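Local atomic coordinates of ricin B-related lectin (Polyporus squamosus, PDB entry 5MUA), a protein that binds galactose through a ricin-type beta-trefoil and carries a calcium-binding papain-like protease domain, here in complex with the inhibitor E-64. Residues Q186-W191 with G270-N275; F253-R256 with V262-F265. All blocks are in the same frame, centred on the assembly; numbering follows the deposited sequence. Where two conformers were deposited one is given.

Overall arrangement
Both contacts belong to the papain-like part of the chain, and their centres lie about 9 Å apart. Contact 2 pairs the two strands of the hairpin 246-255/261-266. The chain then turns into strand 271-273, which lies beside strand 261-266, and contact 1 joins this last piece to helix 184-194. The sheet continues between the contacts through a probable hydrogen bond from S273 N to F264 O (2.9 Å). F265 also links them, its ring meeting those of Y272 and W191 edge-to-face. A bound E-64 is about 13 Å from the W191 side chain and about 14 Å from that of F265; the W191 side chain is about 12 Å from that of D210, a calcium ligand.

Contact 1 (Q186-W191 with G270-N275); sequences QISSIW and GTYSAN
Y272 and S188 meet hydroxyl to hydroxyl where helix 184-194 packs beside the short strand 271-273 of the papain-like domain. The Y272 OH to S188 OG hydrogen bond is 3.0 Å long, and either oxygen could be the donor. S188 OG approaches the tyrosine ring at its edge and in its plane, as suits a partner of a phenol oxygen. The tyrosine fits because its long flat side chain reaches from the strand to the helix: with CG anti to its own carbonyl carbon (chi1 -68°), the ring runs toward the helix although its CB does not point there. Y272 OH also lies against I187, 3.4 Å from I187 CB. I187 CG2 packs obliquely 4.2 Å from Y272 CZ. The branched isoleucine thus gives the tyrosine an apolar flank beside its polar end. R184, just before the segment in the same helix, makes a cation-pi contact with this ring.

The second meeting is of a ring face with backbone. W191 holds CG anti to its N (chi1 180°), which swings the indole across G270. There G270 CA stands 3.6 Å from the centroid of the six-membered ring, 8° off the normal, a CH-pi contact over the middle of the face. Glycine suits this spot because it has no side chain to keep the indole away, and its positive phi is one that glycine adopts readily. G270 N lies over the same ring, 3.3 Å from W191 CZ2. The NE1 to P267 O hydrogen bond helps to fix the rotation of the indole, and F215 meets it edge-to-face.

Between the two meetings a water lies close to S188 OG, at a doubtfully short distance, and donates to G270 O over 2.9 Å.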
# COMPACT_ATOMS: atom_id res chain seq x y z
N GLN B 186 -3.61 -5.46 -17.67
CA GLN B 186 -2.73 -5.76 -16.58
C GLN B 186 -3.23 -5.19 -15.24
O GLN B 186 -3.25 -5.92 -14.24
CB GLN B 186 -1.33 -5.24 -16.86
CG GLN B 186 -0.61 -6.05 -17.96
CD GLN B 186 0.54 -5.28 -18.58
OE1 GLN B 186 0.66 -4.07 -18.38
NE2 GLN B 186 1.34 -5.95 -19.36
N ILE B 187 -3.65 -3.92 -15.25
CA ILE B 187 -4.22 -3.26 -14.09
C ILE B 187 -5.40 -4.05 -13.61
O ILE B 187 -5.50 -4.40 -12.44
CB ILE B 187 -4.61 -1.81 -14.39
CG1 ILE B 187 -3.31 -0.98 -14.60
CG2 ILE B 187 -5.34 -1.17 -13.23
CD1 ILE B 187 -3.60 0.24 -15.44
N SER B 188 -6.32 -4.35 -14.51
CA SER B 188 -7.44 -5.15 -14.12
C SER B 188 -7.11 -6.54 -13.58
O SER B 188 -7.79 -6.99 -12.65
CB SER B 188 -8.45 -5.22 -15.26
OG SER B 188 -9.03 -3.95 -15.38
N SER B 189 -6.11 -7.23 -14.10
CA SER B 189 -5.77 -8.56 -13.62
C SER B 189 -5.21 -8.46 -12.19
O SER B 189 -5.52 -9.26 -11.34
CB SER B 189 -4.83 -9.33 -14.59
OG SER B 189 -3.50 -8.88 -14.46
N ILE B 190 -4.42 -7.44 -11.92
CA ILE B 190 -3.88 -7.18 -10.55
C ILE B 190 -5.04 -6.92 -9.60
O ILE B 190 -5.04 -7.41 -8.49
CB ILE B 190 -2.86 -6.00 -10.52
CG1 ILE B 190 -1.63 -6.35 -11.32
CG2 ILE B 190 -2.41 -5.66 -9.06
CD1 ILE B 190 -0.82 -5.12 -11.77
N TRP B 191 -5.99 -6.10 -10.04
CA TRP B 191 -7.12 -5.71 -9.24
C TRP B 191 -8.01 -6.92 -8.94
O TRP B 191 -8.39 -7.13 -7.79
CB TRP B 191 -7.92 -4.57 -9.90
CG TRP B 191 -9.08 -4.21 -9.01
CD1 TRP B 191 -9.04 -3.41 -7.96
CD2 TRP B 191 -10.43 -4.69 -9.11
NE1 TRP B 191 -10.27 -3.32 -7.35
CE2 TRP B 191 -11.14 -4.13 -8.03
CE3 TRP B 191 -11.08 -5.58 -9.97
CZ2 TRP B 191 -12.49 -4.38 -7.83
CZ3 TRP B 191 -12.46 -5.84 -9.77
CH2 TRP B 191 -13.14 -5.24 -8.70
N GLY B 270 -13.05 -1.62 -9.58
CA GLY B 270 -12.29 -1.93 -10.80
C GLY B 270 -12.65 -1.10 -12.04
O GLY B 270 -12.29 -1.52 -13.14
N THR B 271 -13.35 0.02 -11.89
CA THR B 271 -13.79 0.85 -12.99
C THR B 271 -12.87 2.01 -13.22
O THR B 271 -12.12 2.40 -12.33
CB THR B 271 -15.22 1.34 -12.83
OG1 THR B 271 -15.31 2.13 -11.64
CG2 THR B 271 -16.26 0.17 -12.77
N TYR B 272 -12.90 2.51 -14.44
CA TYR B 272 -12.05 3.54 -14.93
C TYR B 272 -12.97 4.72 -15.19
O TYR B 272 -14.15 4.53 -15.50
CB TYR B 272 -11.37 3.07 -16.23
CG TYR B 272 -10.36 1.95 -16.10
CD1 TYR B 272 -10.75 0.65 -16.13
CD2 TYR B 272 -9.00 2.21 -15.93
CE1 TYR B 272 -9.87 -0.37 -15.98
CE2 TYR B 272 -8.10 1.17 -15.80
CZ TYR B 272 -8.54 -0.13 -15.81
OH TYR B 272 -7.68 -1.25 -15.71
N SER B 273 -12.43 5.93 -15.05
CA SER B 273 -13.15 7.15 -15.30
C SER B 273 -12.16 8.13 -15.97
O SER B 273 -10.96 8.18 -15.62
CB SER B 273 -13.60 7.72 -13.97
OG SER B 273 -13.93 9.10 -14.09
N ALA B 274 -12.63 8.87 -16.96
CA ALA B 274 -11.87 9.93 -17.59
C ALA B 274 -11.95 11.22 -16.78
O ALA B 274 -11.03 12.01 -16.86
CB ALA B 274 -12.35 10.14 -19.03
N ASN B 275 -13.01 11.44 -15.97
CA ASN B 275 -13.19 12.73 -15.23
C ASN B 275 -12.99 12.67 -13.68
O ASN B 275 -13.31 13.64 -12.97
CB ASN B 275 -14.63 13.24 -15.47
CG ASN B 275 -15.70 12.33 -14.84
OD1 ASN B 275 -15.50 11.11 -14.66
ND2 ASN B 275 -16.83 12.92 -14.45
O HOH W 1 -10.48 -3.74 -13.36

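Contact 2 (F253-R256 with V262-F265); sequences FVER and VTFF
F253 and T263 form an antiparallel hydrogen-bonded pair in the beta hairpin made by strands 246-255 and 261-266. F253 N donates to T263 O at 2.9 Å. T263 N returns a bond to F253 O at 2.8 Å. F253 O also receives a CA-H...O contact from V262 CA at 3.3 Å.

The polar side-chain link is T263 with E255. T263 OG1 donates to the anti lone pair of E255 OE2 over 2.7 Å. The short threonine hydroxyl stays close to its own strand, while the longer glutamate reaches across from the other; its chain, bent at chi2 (-70°), crosses the threonine at about a right angle. R184 forms a salt bridge to the same oxygen, so OE2 is gripped twice.

Phenylalanine suits the buried aromatic link, being flat and apolar with no polar group to satisfy: F253 turns its edge to the face of F265 in an offset edge-to-face pair, centroids 6.0 Å apart and planes at 77°. On the opposite face of the hairpin the beta-branched V254 and V262 form a non-hydrogen-bonded pair, V254 CG1 lying loosely against V262 CG2 at 4.4 Å. The tightest apolar approach is F253 CE2 to F265 CB, 3.6 Å.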
# COMPACT_ATOMS: atom_id res chain seq x y z
N PHE B 253 -3.49 6.69 -13.43
CA PHE B 253 -2.55 6.12 -14.35
C PHE B 253 -2.42 7.05 -15.56
O PHE B 253 -3.22 8.02 -15.75
CB PHE B 253 -3.10 4.77 -14.87
CG PHE B 253 -3.26 3.71 -13.81
CD1 PHE B 253 -2.15 2.99 -13.37
CD2 PHE B 253 -4.47 3.44 -13.26
CE1 PHE B 253 -2.26 2.07 -12.32
CE2 PHE B 253 -4.61 2.49 -12.25
CZ PHE B 253 -3.51 1.80 -11.79
N VAL B 254 -1.44 6.72 -16.40
CA VAL B 254 -1.41 7.32 -17.75
C VAL B 254 -1.61 6.21 -18.71
O VAL B 254 -1.44 5.05 -18.40
CB VAL B 254 -0.17 8.19 -18.06
CG1 VAL B 254 0.03 9.28 -17.03
CG2 VAL B 254 1.11 7.40 -18.14
N GLU B 255 -2.05 6.58 -19.91
CA GLU B 255 -2.51 5.63 -20.90
C GLU B 255 -1.34 5.31 -21.82
O GLU B 255 -0.64 6.19 -22.25
CB GLU B 255 -3.63 6.28 -21.77
CG GLU B 255 -4.98 6.46 -21.07
CD GLU B 255 -5.64 5.13 -20.84
OE1 GLU B 255 -5.50 4.21 -21.67
OE2 GLU B 255 -6.33 4.99 -19.87
N ARG B 256 -1.20 4.04 -22.17
CA ARG B 256 -0.28 3.69 -23.24
C ARG B 256 -0.48 4.32 -24.57
O ARG B 256 0.50 4.68 -25.22
CB ARG B 256 -0.18 2.21 -23.41
CG ARG B 256 1.14 1.82 -22.81
CD ARG B 256 1.31 0.43 -23.07
NE ARG B 256 1.99 -0.25 -22.00
CZ ARG B 256 2.27 -1.53 -22.11
NH1 ARG B 256 1.99 -2.14 -23.29
NH2 ARG B 256 2.89 -2.14 -21.11
N VAL B 262 -4.25 11.46 -18.19
CA VAL B 262 -4.42 10.87 -16.86
C VAL B 262 -5.80 10.18 -16.76
O VAL B 262 -6.82 10.80 -17.01
CB VAL B 262 -4.17 11.90 -15.77
CG1 VAL B 262 -4.35 11.22 -14.44
CG2 VAL B 262 -2.75 12.52 -15.90
N THR B 263 -5.82 8.91 -16.43
CA THR B 263 -7.04 8.14 -16.31
C THR B 263 -7.18 7.78 -14.82
O THR B 263 -6.19 7.59 -14.15
CB THR B 263 -6.96 6.88 -17.14
OG1 THR B 263 -6.88 7.29 -18.51
CG2 THR B 263 -8.26 6.09 -17.07
N PHE B 264 -8.42 7.70 -14.34
CA PHE B 264 -8.68 7.43 -12.93
C PHE B 264 -9.28 6.06 -12.79
O PHE B 264 -9.92 5.48 -13.71
CB PHE B 264 -9.48 8.57 -12.32
CG PHE B 264 -8.91 9.89 -12.59
CD1 PHE B 264 -7.93 10.43 -11.77
CD2 PHE B 264 -9.28 10.60 -13.74
CE1 PHE B 264 -7.36 11.66 -12.03
CE2 PHE B 264 -8.69 11.83 -14.05
CZ PHE B 264 -7.73 12.37 -13.20
N PHE B 265 -9.01 5.47 -11.62
CA PHE B 265 -9.32 4.11 -11.34
C PHE B 265 -9.94 4.02 -9.92
O PHE B 265 -9.41 4.60 -8.96
CB PHE B 265 -8.08 3.24 -11.46
CG PHE B 265 -8.34 1.75 -11.25
CD1 PHE B 265 -8.90 0.97 -12.26
CD2 PHE B 265 -8.05 1.13 -10.04
CE1 PHE B 265 -9.11 -0.39 -12.09
CE2 PHE B 265 -8.28 -0.24 -9.85
CZ PHE B 265 -8.80 -1.00 -10.86